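Local coordinates for DNA replication licensing factor MCM related protein (Thermoplasma acidophilum, PDB 4ME3) that probably acts, as a full-length MCM protein, as an ATP-driven helicase on single-stranded DNA in replication, this chain being its zinc-binding N-terminal domain, at residues D19-F24 with W59-S64; D23-Y28 with E78-D83; E243-G248 with E254-L259; V156-T159 with L163-P166. All coordinates share one frame; numbering follows the deposited sequence.

Contact 1 (D19-F24 with W59-S64)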
loop_
_atom_site.group_PDB
_atom_site.type_symbol
_atom_site.label_atom_id
_atom_site.label_comp_id
_atom_site.label_asym_id
_atom_site.label_seq_id
_atom_site.Cartn_x
_atom_site.Cartn_y
_atom_site.Cartn_z
ATOM N N ASP A 19 -15.782 -7.551 -8.770
ATOM C CA ASP A 19 -16.857 -8.531 -8.625
ATOM C C ASP A 19 -16.348 -9.794 -7.942
ATOM O O ASP A 19 -17.039 -10.374 -7.111
ATOM C CB ASP A 19 -17.471 -8.878 -9.984
ATOM C CG ASP A 19 -18.434 -7.816 -10.478
ATOM O OD1 ASP A 19 -18.947 -7.036 -9.647
ATOM O OD2 ASP A 19 -18.687 -7.765 -11.701
ATOM N N LEU A 20 -15.137 -10.215 -8.290
ATOM C CA LEU A 20 -14.532 -11.391 -7.674
ATOM C C LEU A 20 -14.299 -11.176 -6.171
ATOM O O LEU A 20 -14.564 -12.066 -5.361
ATOM C CB LEU A 20 -13.226 -11.750 -8.386
ATOM C CG LEU A 20 -13.409 -12.374 -9.773
ATOM C CD1 LEU A 20 -12.119 -12.324 -10.574
ATOM C CD2 LEU A 20 -13.898 -13.804 -9.652
ATOM N N TRP A 21 -13.808 -9.998 -5.799
ATOM C CA TRP A 21 -13.633 -9.672 -4.384
ATOM C C TRP A 21 -14.969 -9.677 -3.654
ATOM O O TRP A 21 -15.075 -10.189 -2.541
ATOM C CB TRP A 21 -12.982 -8.299 -4.209
ATOM C CG TRP A 21 -11.489 -8.302 -4.318
ATOM C CD1 TRP A 21 -10.737 -7.693 -5.281
ATOM C CD2 TRP A 21 -10.563 -8.940 -3.431
ATOM N NE1 TRP A 21 -9.402 -7.915 -5.049
ATOM C CE2 TRP A 21 -9.267 -8.676 -3.918
ATOM C CE3 TRP A 21 -10.703 -9.708 -2.274
ATOM C CZ2 TRP A 21 -8.120 -9.147 -3.284
ATOM C CZ3 TRP A 21 -9.564 -10.178 -1.647
ATOM C CH2 TRP A 21 -8.289 -9.896 -2.152
ATOM N N ARG A 22 -15.986 -9.086 -4.273
ATOM C CA ARG A 22 -17.302 -8.990 -3.644
ATOM C C ARG A 22 -17.829 -10.363 -3.234
ATOM O O ARG A 22 -18.274 -10.553 -2.102
ATOM C CB ARG A 22 -18.303 -8.311 -4.581
ATOM C CG ARG A 22 -18.100 -6.815 -4.717
ATOM C CD ARG A 22 -19.294 -6.141 -5.373
ATOM N NE ARG A 22 -19.007 -4.751 -5.708
ATOM C CZ ARG A 22 -18.454 -4.350 -6.848
ATOM N NH1 ARG A 22 -18.127 -5.231 -7.786
ATOM N NH2 ARG A 22 -18.229 -3.061 -7.058
ATOM N N ASP A 23 -17.783 -11.315 -4.156
ATOM C CA ASP A 23 -18.256 -12.661 -3.867
ATOM C C ASP A 23 -17.379 -13.330 -2.818
ATOM O O ASP A 23 -17.872 -14.055 -1.954
ATOM C CB ASP A 23 -18.271 -13.505 -5.139
ATOM C CG ASP A 23 -19.496 -13.270 -5.987
ATOM O OD1 ASP A 23 -20.470 -12.677 -5.481
ATOM O OD2 ASP A 23 -19.477 -13.693 -7.163
ATOM N N PHE A 24 -16.074 -13.085 -2.890
ATOM C CA PHE A 24 -15.143 -13.704 -1.955
ATOM C C PHE A 24 -15.427 -13.298 -0.509
ATOM O O PHE A 24 -15.517 -14.149 0.380
ATOM C CB PHE A 24 -13.695 -13.350 -2.303
ATOM C CG PHE A 24 -12.718 -13.777 -1.254
ATOM C CD1 PHE A 24 -12.341 -15.106 -1.143
ATOM C CD2 PHE A 24 -12.202 -12.861 -0.355
ATOM C CE1 PHE A 24 -11.455 -15.507 -0.164
ATOM C CE2 PHE A 24 -11.320 -13.257 0.627
ATOM C CZ PHE A 24 -10.943 -14.582 0.722
ATOM N N TRP A 59 -8.318 -20.393 -7.725
ATOM C CA TRP A 59 -6.859 -20.407 -7.684
ATOM C C TRP A 59 -6.246 -19.520 -8.767
ATOM O O TRP A 59 -5.116 -19.055 -8.619
ATOM C CB TRP A 59 -6.299 -21.835 -7.717
ATOM C CG TRP A 59 -6.371 -22.525 -9.036
ATOM C CD1 TRP A 59 -7.396 -23.295 -9.505
ATOM C CD2 TRP A 59 -5.363 -22.532 -10.053
ATOM N NE1 TRP A 59 -7.091 -23.775 -10.756
ATOM C CE2 TRP A 59 -5.848 -23.322 -11.115
ATOM C CE3 TRP A 59 -4.100 -21.946 -10.172
ATOM C CZ2 TRP A 59 -5.115 -23.537 -12.283
ATOM C CZ3 TRP A 59 -3.373 -22.161 -11.332
ATOM C CH2 TRP A 59 -3.883 -22.949 -12.370
ATOM N N GLN A 60 -6.997 -19.260 -9.834
ATOM C CA GLN A 60 -6.570 -18.304 -10.854
ATOM C C GLN A 60 -6.545 -16.891 -10.278
ATOM O O GLN A 60 -5.606 -16.127 -10.504
ATOM C CB GLN A 60 -7.510 -18.331 -12.060
ATOM C CG GLN A 60 -6.875 -18.860 -13.339
ATOM C CD GLN A 60 -6.509 -20.331 -13.257
ATOM O OE1 GLN A 60 -5.415 -20.733 -13.659
ATOM N NE2 GLN A 60 -7.430 -21.145 -12.752
ATOM N N PHE A 61 -7.598 -16.553 -9.545
ATOM C CA PHE A 61 -7.711 -15.258 -8.888
ATOM C C PHE A 61 -6.599 -15.111 -7.858
ATOM O O PHE A 61 -5.938 -14.072 -7.788
ATOM C CB PHE A 61 -9.083 -15.148 -8.221
ATOM C CG PHE A 61 -9.346 -13.829 -7.547
ATOM C CD1 PHE A 61 -9.410 -12.656 -8.278
ATOM C CD2 PHE A 61 -9.572 -13.774 -6.181
ATOM C CE1 PHE A 61 -9.673 -11.445 -7.655
ATOM C CE2 PHE A 61 -9.838 -12.570 -5.552
ATOM C CZ PHE A 61 -9.888 -11.402 -6.292
ATOM N N ALA A 62 -6.389 -16.158 -7.066
ATOM C CA ALA A 62 -5.330 -16.156 -6.061
ATOM C C ALA A 62 -3.965 -15.926 -6.711
ATOM O O ALA A 62 -3.179 -15.097 -6.254
ATOM C CB ALA A 62 -5.336 -17.462 -5.288
ATOM N N GLY A 63 -3.689 -16.663 -7.781
ATOM C CA GLY A 63 -2.429 -16.530 -8.492
ATOM C C GLY A 63 -2.233 -15.155 -9.100
ATOM O O GLY A 63 -1.113 -14.641 -9.145
ATOM N N SER A 64 -3.320 -14.556 -9.579
ATOM C CA SER A 64 -3.261 -13.234 -10.184
ATOM C C SER A 64 -2.897 -12.175 -9.147
ATOM O O SER A 64 -2.224 -11.192 -9.466
ATOM C CB SER A 64 -4.597 -12.878 -10.839
ATOM O OG SER A 64 -4.846 -13.696 -11.968
#
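Phe61 carries its ring with CG anti to the backbone N (chi1 -178°), which sends it straight from helix 59-67 at helix 14-27, where Leu20 and Trp21 receive it. Both of these have CG anti to the carbonyl carbon, and they offer the ring two different surfaces. Leu20 lies over one face of the Phe61 ring: its CB stands 4.0 Å from the ring centroid in a CH-pi contact, and its methyl CD1 touches Phe61 CD1 at 3.6 Å. Trp21 takes the far end of the same ring. Phe61 CZ points onto one indole face, against Trp21 CE2 and NE1, each at 3.7 Å. The planes of the Phe61 ring and the indole five-membered ring stand 76° apart, a T-shaped (edge-to-face) pair with centroids separated by 5.0 Å. The indole is also held by Trp21 NE1, which hydrogen-bonds to Tyr72 O of helix 69-84, so its buried N-H is satisfied and its rotation restrained. Replacing Trp21 with an alanine would probably leave the tip of Phe61 facing a gap and Tyr72 O without this donor. Everything that crosses between 19-24 and 59-64 is apolar. This is aromatic helix-helix packing in the buried core of the helical part of the MCM N-terminal domain, with Trp21 tying helix 14-27 to both helix 59-67 and helix 69-84.

Contact 2 (D23-Y28 with E78-D83)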
loop_
_atom_site.group_PDB
_atom_site.type_symbol
_atom_site.label_atom_id
_atom_site.label_comp_id
_atom_site.label_asym_id
_atom_site.label_seq_id
_atom_site.Cartn_x
_atom_site.Cartn_y
_atom_site.Cartn_z
ATOM N N ASP A 23 -17.783 -11.315 -4.156
ATOM C CA ASP A 23 -18.256 -12.661 -3.867
ATOM C C ASP A 23 -17.379 -13.330 -2.818
ATOM O O ASP A 23 -17.872 -14.055 -1.954
ATOM C CB ASP A 23 -18.271 -13.505 -5.139
ATOM C CG ASP A 23 -19.496 -13.270 -5.987
ATOM O OD1 ASP A 23 -20.470 -12.677 -5.481
ATOM O OD2 ASP A 23 -19.477 -13.693 -7.163
ATOM N N PHE A 24 -16.074 -13.085 -2.890
ATOM C CA PHE A 24 -15.143 -13.704 -1.955
ATOM C C PHE A 24 -15.427 -13.298 -0.509
ATOM O O PHE A 24 -15.517 -14.149 0.380
ATOM C CB PHE A 24 -13.695 -13.350 -2.303
ATOM C CG PHE A 24 -12.718 -13.777 -1.254
ATOM C CD1 PHE A 24 -12.341 -15.106 -1.143
ATOM C CD2 PHE A 24 -12.202 -12.861 -0.355
ATOM C CE1 PHE A 24 -11.455 -15.507 -0.164
ATOM C CE2 PHE A 24 -11.320 -13.257 0.627
ATOM C CZ PHE A 24 -10.943 -14.582 0.722
ATOM N N PHE A 25 -15.556 -11.997 -0.275
ATOM C CA PHE A 25 -15.750 -11.491 1.076
ATOM C C PHE A 25 -16.983 -12.133 1.700
ATOM O O PHE A 25 -16.972 -12.515 2.870
ATOM C CB PHE A 25 -15.909 -9.968 1.074
ATOM C CG PHE A 25 -14.638 -9.215 0.782
ATOM C CD1 PHE A 25 -13.428 -9.608 1.337
ATOM C CD2 PHE A 25 -14.660 -8.100 -0.038
ATOM C CE1 PHE A 25 -12.269 -8.908 1.068
ATOM C CE2 PHE A 25 -13.502 -7.398 -0.311
ATOM C CZ PHE A 25 -12.306 -7.802 0.247
ATOM N N ARG A 26 -18.044 -12.257 0.908
ATOM C CA ARG A 26 -19.290 -12.844 1.392
ATOM C C ARG A 26 -19.156 -14.347 1.609
ATOM O O ARG A 26 -19.444 -14.857 2.695
ATOM C CB ARG A 26 -20.427 -12.570 0.407
ATOM C CG ARG A 26 -21.789 -12.998 0.929
ATOM C CD ARG A 26 -22.881 -12.879 -0.124
ATOM N NE ARG A 26 -22.377 -12.449 -1.427
ATOM C CZ ARG A 26 -22.244 -11.181 -1.807
ATOM N NH1 ARG A 26 -22.565 -10.188 -0.985
ATOM N NH2 ARG A 26 -21.781 -10.901 -3.017
ATOM N N LEU A 27 -18.723 -15.052 0.568
ATOM C CA LEU A 27 -18.629 -16.509 0.597
ATOM C C LEU A 27 -17.804 -17.025 1.766
ATOM O O LEU A 27 -18.176 -18.009 2.400
ATOM C CB LEU A 27 -18.008 -17.030 -0.698
ATOM C CG LEU A 27 -18.937 -17.408 -1.844
ATOM C CD1 LEU A 27 -18.094 -17.822 -3.037
ATOM C CD2 LEU A 27 -19.887 -18.532 -1.436
ATOM N N TYR A 28 -16.680 -16.370 2.047
ATOM C CA TYR A 28 -15.753 -16.869 3.059
ATOM C C TYR A 28 -15.898 -16.205 4.426
ATOM O O TYR A 28 -15.063 -16.399 5.311
ATOM C CB TYR A 28 -14.315 -16.803 2.535
ATOM C CG TYR A 28 -14.049 -17.945 1.589
ATOM C CD1 TYR A 28 -14.427 -17.868 0.256
ATOM C CD2 TYR A 28 -13.482 -19.127 2.041
ATOM C CE1 TYR A 28 -14.217 -18.918 -0.603
ATOM C CE2 TYR A 28 -13.269 -20.185 1.185
ATOM C CZ TYR A 28 -13.639 -20.075 -0.133
ATOM O OH TYR A 28 -13.432 -21.127 -0.990
ATOM N N GLU A 78 -11.140 -0.876 -2.670
ATOM C CA GLU A 78 -12.250 -0.092 -3.202
ATOM C C GLU A 78 -13.597 -0.732 -2.882
ATOM O O GLU A 78 -14.546 -0.039 -2.523
ATOM C CB GLU A 78 -12.112 0.099 -4.713
ATOM C CG GLU A 78 -11.010 1.069 -5.112
ATOM C CD GLU A 78 -10.974 1.327 -6.606
ATOM O OE1 GLU A 78 -12.001 1.088 -7.276
ATOM O OE2 GLU A 78 -9.919 1.765 -7.109
ATOM N N VAL A 79 -13.678 -2.052 -3.009
ATOM C CA VAL A 79 -14.910 -2.768 -2.697
ATOM C C VAL A 79 -15.291 -2.580 -1.231
ATOM O O VAL A 79 -16.448 -2.324 -0.904
ATOM C CB VAL A 79 -14.783 -4.271 -3.011
ATOM C CG1 VAL A 79 -15.937 -5.049 -2.392
ATOM C CG2 VAL A 79 -14.735 -4.493 -4.512
ATOM N N ILE A 80 -14.311 -2.701 -0.345
ATOM C CA ILE A 80 -14.545 -2.485 1.075
ATOM C C ILE A 80 -15.016 -1.056 1.338
ATOM O O ILE A 80 -15.981 -0.841 2.065
ATOM C CB ILE A 80 -13.282 -2.786 1.894
ATOM C CG1 ILE A 80 -13.011 -4.294 1.878
ATOM C CG2 ILE A 80 -13.438 -2.289 3.323
ATOM C CD1 ILE A 80 -11.675 -4.698 2.458
ATOM N N LEU A 81 -14.351 -0.083 0.728
ATOM C CA LEU A 81 -14.697 1.320 0.945
ATOM C C LEU A 81 -16.075 1.679 0.387
ATOM O O LEU A 81 -16.831 2.424 1.014
ATOM C CB LEU A 81 -13.635 2.227 0.329
ATOM C CG LEU A 81 -12.309 2.282 1.087
ATOM C CD1 LEU A 81 -11.213 2.883 0.206
ATOM C CD2 LEU A 81 -12.459 3.082 2.366
ATOM N N GLN A 82 -16.397 1.148 -0.787
ATOM C CA GLN A 82 -17.644 1.492 -1.466
ATOM C C GLN A 82 -18.845 0.692 -0.962
ATOM O O GLN A 82 -19.932 1.241 -0.789
ATOM C CB GLN A 82 -17.496 1.288 -2.977
ATOM C CG GLN A 82 -16.485 2.218 -3.629
ATOM C CD GLN A 82 -16.364 1.994 -5.126
ATOM O OE1 GLN A 82 -16.795 0.967 -5.652
ATOM N NE2 GLN A 82 -15.777 2.961 -5.821
ATOM N N ASP A 83 -18.650 -0.602 -0.732
ATOM C CA ASP A 83 -19.761 -1.491 -0.398
ATOM C C ASP A 83 -20.030 -1.596 1.106
ATOM O O ASP A 83 -21.169 -1.821 1.521
ATOM C CB ASP A 83 -19.503 -2.891 -0.962
ATOM C CG ASP A 83 -19.539 -2.930 -2.480
ATOM O OD1 ASP A 83 -19.662 -1.859 -3.114
ATOM O OD2 ASP A 83 -19.434 -4.041 -3.042
#
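Phe25 meets Val79 and Ile80 through CE2 and CZ of its ring, and van der Waals packing is all that passes between 23-28 and 78-83. Val79 CG1 comes up at the ring's edge, close to its plane, 4.0 Å from Phe25 CE2. Ile80 approaches beside it, its side chain roughly at right angles to that of Phe25. Its CG1 lies 3.8 Å from Phe25 CE2 and its CD1 3.9 Å from Phe25 CZ; with CG1 anti to the carbonyl carbon (chi1 -70°), the longer branch of Ile80 is the one that reaches the phenylalanine. Within its own helix the Phe25 ring also meets that of Trp21, and Leu47 and Val49 of strand 46-50 pack against it.

Charged groups keep to the margin. Arg26 NH2 makes a weak salt bridge to Asp23 OD1 at 3.3 Å, one turn back in helix 14-27, and Asp83 OD2 pairs with Arg22 NE, bridging the two helices beside the apolar patch. With all three touching residues buried and no polar atom of theirs engaged across it, the contact rests on burial of apolar surface and the exclusion of water, while directional bonds remain at its border.

Contact 3 (E243-G248 with E254-L259)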
loop_
_atom_site.group_PDB
_atom_site.type_symbol
_atom_site.label_atom_id
_atom_site.label_comp_id
_atom_site.label_asym_id
_atom_site.label_seq_id
_atom_site.Cartn_x
_atom_site.Cartn_y
_atom_site.Cartn_z
ATOM N N GLU A 243 14.090 1.320 -6.879
ATOM C CA GLU A 243 14.413 2.706 -6.572
ATOM C C GLU A 243 15.647 3.109 -7.365
ATOM O O GLU A 243 16.603 2.344 -7.470
ATOM C CB GLU A 243 14.665 2.875 -5.074
ATOM C CG GLU A 243 15.118 4.268 -4.669
ATOM C CD GLU A 243 14.000 5.290 -4.728
ATOM O OE1 GLU A 243 12.819 4.887 -4.672
ATOM O OE2 GLU A 243 14.304 6.498 -4.823
ATOM N N GLN A 244 15.621 4.316 -7.920
ATOM C CA GLN A 244 16.676 4.773 -8.818
ATOM C C GLN A 244 17.926 5.205 -8.062
ATOM O O GLN A 244 17.840 5.931 -7.073
ATOM C CB GLN A 244 16.162 5.939 -9.666
ATOM C CG GLN A 244 17.116 6.378 -10.765
ATOM C CD GLN A 244 16.506 7.422 -11.679
ATOM O OE1 GLN A 244 15.589 8.146 -11.289
ATOM N NE2 GLN A 244 17.007 7.500 -12.906
ATOM N N ARG A 245 19.088 4.750 -8.524
ATOM C CA ARG A 245 20.355 5.242 -7.999
ATOM C C ARG A 245 20.599 6.630 -8.567
ATOM O O ARG A 245 20.276 6.898 -9.726
ATOM C CB ARG A 245 21.513 4.327 -8.400
ATOM C CG ARG A 245 21.456 2.922 -7.823
ATOM C CD ARG A 245 21.995 2.865 -6.404
ATOM N NE ARG A 245 22.206 1.488 -5.961
ATOM C CZ ARG A 245 22.388 1.121 -4.696
ATOM N NH1 ARG A 245 22.385 2.026 -3.726
ATOM N NH2 ARG A 245 22.571 -0.158 -4.398
ATOM N N ARG A 246 21.167 7.513 -7.755
ATOM C CA ARG A 246 21.536 8.845 -8.220
ATOM C C ARG A 246 22.953 9.184 -7.785
ATOM O O ARG A 246 23.298 9.052 -6.612
ATOM C CB ARG A 246 20.565 9.895 -7.679
ATOM C CG ARG A 246 19.159 9.777 -8.238
ATOM C CD ARG A 246 18.248 10.866 -7.698
ATOM N NE ARG A 246 16.883 10.726 -8.196
ATOM C CZ ARG A 246 15.862 11.494 -7.825
ATOM N NH1 ARG A 246 16.042 12.469 -6.943
ATOM N NH2 ARG A 246 14.657 11.284 -8.337
ATOM N N GLN A 247 23.774 9.610 -8.739
ATOM C CA GLN A 247 25.122 10.066 -8.430
ATOM C C GLN A 247 25.101 11.577 -8.238
ATOM O O GLN A 247 25.666 12.326 -9.035
ATOM C CB GLN A 247 26.097 9.671 -9.541
ATOM C CG GLN A 247 27.432 9.160 -9.027
ATOM C CD GLN A 247 28.074 8.158 -9.966
ATOM O OE1 GLN A 247 28.713 8.530 -10.950
ATOM N NE2 GLN A 247 27.903 6.874 -9.666
ATOM N N GLY A 248 24.436 12.010 -7.171
ATOM C CA GLY A 248 24.279 13.423 -6.882
ATOM C C GLY A 248 23.689 14.182 -8.055
ATOM O O GLY A 248 24.415 14.587 -8.962
ATOM N N GLU A 254 21.011 2.592 -13.293
ATOM C CA GLU A 254 21.151 1.584 -12.246
ATOM C C GLU A 254 20.103 1.807 -11.166
ATOM O O GLU A 254 19.953 2.913 -10.648
ATOM C CB GLU A 254 22.545 1.630 -11.618
ATOM C CG GLU A 254 22.769 0.540 -10.576
ATOM C CD GLU A 254 23.965 0.802 -9.684
ATOM O OE1 GLU A 254 24.640 1.837 -9.872
ATOM O OE2 GLU A 254 24.225 -0.028 -8.786
ATOM N N PHE A 255 19.378 0.746 -10.830
ATOM C CA PHE A 255 18.376 0.799 -9.780
ATOM C C PHE A 255 18.742 -0.215 -8.703
ATOM O O PHE A 255 19.687 -0.987 -8.862
ATOM C CB PHE A 255 16.990 0.477 -10.352
ATOM C CG PHE A 255 16.307 1.652 -11.005
ATOM C CD1 PHE A 255 16.861 2.271 -12.113
ATOM C CD2 PHE A 255 15.098 2.124 -10.517
ATOM C CE1 PHE A 255 16.231 3.345 -12.715
ATOM C CE2 PHE A 255 14.465 3.198 -11.115
ATOM C CZ PHE A 255 15.032 3.809 -12.215
ATOM N N PHE A 256 18.002 -0.203 -7.603
ATOM C CA PHE A 256 18.095 -1.277 -6.623
ATOM C C PHE A 256 16.685 -1.651 -6.190
ATOM O O PHE A 256 15.763 -0.842 -6.301
ATOM C CB PHE A 256 18.962 -0.879 -5.420
ATOM C CG PHE A 256 18.432 0.289 -4.630
ATOM C CD1 PHE A 256 18.700 1.588 -5.023
ATOM C CD2 PHE A 256 17.689 0.083 -3.480
ATOM C CE1 PHE A 256 18.220 2.663 -4.295
ATOM C CE2 PHE A 256 17.206 1.152 -2.748
ATOM C CZ PHE A 256 17.475 2.444 -3.152
ATOM N N THR A 257 16.516 -2.878 -5.719
ATOM C CA THR A 257 15.204 -3.336 -5.291
ATOM C C THR A 257 14.984 -3.081 -3.807
ATOM O O THR A 257 15.934 -3.043 -3.021
ATOM C CB THR A 257 15.021 -4.837 -5.545
ATOM O OG1 THR A 257 16.060 -5.565 -4.884
ATOM C CG2 THR A 257 15.052 -5.144 -7.035
ATOM N N TYR A 258 13.719 -2.906 -3.440
ATOM C CA TYR A 258 13.311 -2.846 -2.045
ATOM C C TYR A 258 11.936 -3.487 -1.935
ATOM O O TYR A 258 11.267 -3.707 -2.941
ATOM C CB TYR A 258 13.296 -1.404 -1.529
ATOM C CG TYR A 258 12.204 -0.521 -2.094
ATOM C CD1 TYR A 258 12.403 0.203 -3.264
ATOM C CD2 TYR A 258 10.981 -0.394 -1.446
ATOM C CE1 TYR A 258 11.413 1.024 -3.775
ATOM C CE2 TYR A 258 9.986 0.419 -1.950
ATOM C CZ TYR A 258 10.208 1.128 -3.114
ATOM O OH TYR A 258 9.214 1.934 -3.616
ATOM N N LEU A 259 11.516 -3.799 -0.716
ATOM C CA LEU A 259 10.263 -4.506 -0.521
ATOM C C LEU A 259 9.251 -3.613 0.173
ATOM O O LEU A 259 9.542 -3.045 1.222
ATOM C CB LEU A 259 10.499 -5.762 0.307
ATOM C CG LEU A 259 9.382 -6.811 0.293
ATOM C CD1 LEU A 259 9.284 -7.472 -1.075
ATOM C CD2 LEU A 259 9.628 -7.847 1.375
HETATM O O HOH W 1 22.127 -1.141 -7.505
#
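Phe255 lays its ring flat over Gln244, its partner in the non-hydrogen-bonded pair of this antiparallel ladder. Gln244 CA sits 3.6 Å from the ring centroid, 16° off the normal; CB and CG continue across the ring face, and the amide passes beyond the rim, its plane 19° from that of the ring. Gln244 NE2 hydrogen-bonds to Leu252 O. The other face of the sheet carries Glu243, Phe256 and Tyr258. Glu243 and Phe256 point the same way, side by side, with Glu243 CB 3.8 Å from the Phe256 centroid in a second CH-pi contact. Phe256 has its CG between the backbone N and the carbonyl carbon (chi1 62°), a setting that turns the ring back over the neighbouring strand. Arg245 then crosses Phe256 at about a right angle, and Phe256 CD1 lies over a face of its guanidinium. The salt bridge from Arg245 NE to Glu254 OE2 is long, 3.8 Å, and a water links the two, accepting from Arg245 NE and donating to Glu254 OE2 and to Phe255 O. Backbone hydrogen bonds join the strands: Glu243 N to Phe256 O, Phe256 N to Glu243 O, and Arg245 N to Glu254 O. The pairing belongs to the outer part of the beta hairpin of strands 233-247 and 250-261; nearer its base, Tyr258 packs on Ile219 of strand 215-221 and Leu259 on Ile124 and Val126 of strand 123-147.

Contact 4 (V156-T159 with L163-P166)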
loop_
_atom_site.group_PDB
_atom_site.type_symbol
_atom_site.label_atom_id
_atom_site.label_comp_id
_atom_site.label_asym_id
_atom_site.label_seq_id
_atom_site.Cartn_x
_atom_site.Cartn_y
_atom_site.Cartn_z
ATOM N N VAL A 156 -6.198 14.330 -3.637
ATOM C CA VAL A 156 -5.458 13.451 -4.534
ATOM C C VAL A 156 -4.631 12.463 -3.725
ATOM O O VAL A 156 -3.811 12.861 -2.899
ATOM C CB VAL A 156 -4.514 14.244 -5.452
ATOM C CG1 VAL A 156 -3.795 13.302 -6.415
ATOM C CG2 VAL A 156 -5.282 15.310 -6.216
ATOM N N GLU A 157 -4.851 11.175 -3.963
ATOM C CA GLU A 157 -4.073 10.140 -3.299
ATOM C C GLU A 157 -2.624 10.205 -3.762
ATOM O O GLU A 157 -2.351 10.400 -4.948
ATOM C CB GLU A 157 -4.650 8.754 -3.595
ATOM C CG GLU A 157 -3.918 7.627 -2.889
ATOM C CD GLU A 157 -4.434 6.257 -3.281
ATOM O OE1 GLU A 157 -5.451 6.186 -4.001
ATOM O OE2 GLU A 157 -3.820 5.248 -2.874
ATOM N N GLN A 158 -1.702 10.042 -2.820
ATOM C CA GLN A 158 -0.278 10.099 -3.118
ATOM C C GLN A 158 0.313 8.694 -3.136
ATOM O O GLN A 158 0.091 7.906 -2.221
ATOM C CB GLN A 158 0.440 10.957 -2.080
ATOM C CG GLN A 158 -0.122 12.355 -1.966
ATOM C CD GLN A 158 0.045 13.147 -3.245
ATOM O OE1 GLN A 158 1.142 13.234 -3.790
ATOM N NE2 GLN A 158 -1.049 13.718 -3.737
ATOM N N THR A 159 1.057 8.386 -4.191
ATOM C CA THR A 159 1.640 7.060 -4.349
ATOM C C THR A 159 3.141 7.109 -4.625
ATOM O O THR A 159 3.810 6.077 -4.605
ATOM C CB THR A 159 0.953 6.296 -5.495
ATOM O OG1 THR A 159 1.009 7.077 -6.696
ATOM C CG2 THR A 159 -0.500 6.010 -5.147
ATOM N N LEU A 163 5.246 14.863 -5.076
ATOM C CA LEU A 163 3.850 15.249 -4.895
ATOM C C LEU A 163 3.063 15.175 -6.201
ATOM O O LEU A 163 3.478 15.730 -7.216
ATOM C CB LEU A 163 3.774 16.671 -4.338
ATOM C CG LEU A 163 2.371 17.213 -4.063
ATOM C CD1 LEU A 163 1.753 16.520 -2.858
ATOM C CD2 LEU A 163 2.411 18.717 -3.859
ATOM N N SER A 164 1.926 14.487 -6.166
ATOM C CA SER A 164 1.011 14.447 -7.301
ATOM C C SER A 164 -0.053 15.527 -7.138
ATOM O O SER A 164 -0.835 15.494 -6.189
ATOM C CB SER A 164 0.342 13.077 -7.406
ATOM O OG SER A 164 1.303 12.044 -7.518
ATOM N N GLU A 165 -0.076 16.485 -8.060
ATOM C CA GLU A 165 -1.040 17.577 -8.000
ATOM C C GLU A 165 -2.232 17.289 -8.907
ATOM O O GLU A 165 -2.123 16.507 -9.849
ATOM C CB GLU A 165 -0.385 18.896 -8.421
ATOM C CG GLU A 165 -0.309 19.931 -7.309
ATOM C CD GLU A 165 -0.385 21.359 -7.822
ATOM O OE1 GLU A 165 -0.386 21.556 -9.056
ATOM O OE2 GLU A 165 -0.452 22.286 -6.987
ATOM N N PRO A 166 -3.384 17.913 -8.617
ATOM C CA PRO A 166 -4.537 17.764 -9.510
ATOM C C PRO A 166 -4.429 18.663 -10.737
ATOM O O PRO A 166 -3.737 19.679 -10.702
ATOM C CB PRO A 166 -5.716 18.197 -8.635
ATOM C CG PRO A 166 -5.126 19.127 -7.635
ATOM C CD PRO A 166 -3.715 18.670 -7.397
HETATM O O HOH W 2 2.604 10.985 -5.050
#
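Val156 packs on Pro166 where the chain turns back after strand 153-157, near the four-cysteine (two CxxC) zinc site in the N-terminal region of the MCM protein; the side chain of Pro166 is about 10 Å from the zinc ion held by Cys147, Cys150, Cys169 and Cys172. Val156 CG2 meets Pro166 CB at 3.8 Å, and its other methyl, CG1, rests near Ser164 O. Pro166 is also packed against Phe145 and Phe183. Glu157 turns away and pairs with Arg74 of helix 69-84, a salt bridge back to the helical part. Gln158 does the polar work. With CG anti to the carbonyl carbon (chi1 -56°) and a bend at chi2, its amide is brought alongside the backbone of Ser164 and grips it twice: Ser164 N donates to Gln158 OE1 at 2.8 Å, and Gln158 NE2 donates to Ser164 O at 3.0 Å, both bonds nearly straight and each on a lone pair. The second hydrogen of the amide goes to Val156 O, 3.0 Å from Gln158 NE2 and well above that carbonyl's plane, so both ends of the amide are used and its flip is fixed. A leucine in place of Gln158 would probably leave Ser164 N and Ser164 O without these mates and the loop freer to move off the strand. At Thr159 a water takes over, accepting a weak bond from Thr159 N and lying 3.0 Å from both Gln158 OE1 and Ser164 OG.

Contacts 1 and 2 are buried and start from the same helix, 14-27, which packs on helix 59-67 in one and on helix 69-84 in the other. They touch directly, by the ion pair already met and by packing of Arg22 and Trp21 on Val79; both are apolar, contact 1 with a ring-on-ring pair and contact 2 with a ring on aliphatic branches. Contacts 3 and 4 belong to the mixed sheet and its loops, about 22 Å apart between centres, and add polar bonds to their apolar packing. Contact 3 is a surface hairpin with backbone pairing, ring-covered side chains and a water-bridged ion pair; contact 4, partly buried near the zinc site, relies on a side-chain amide hydrogen-bonded twice to a loop backbone.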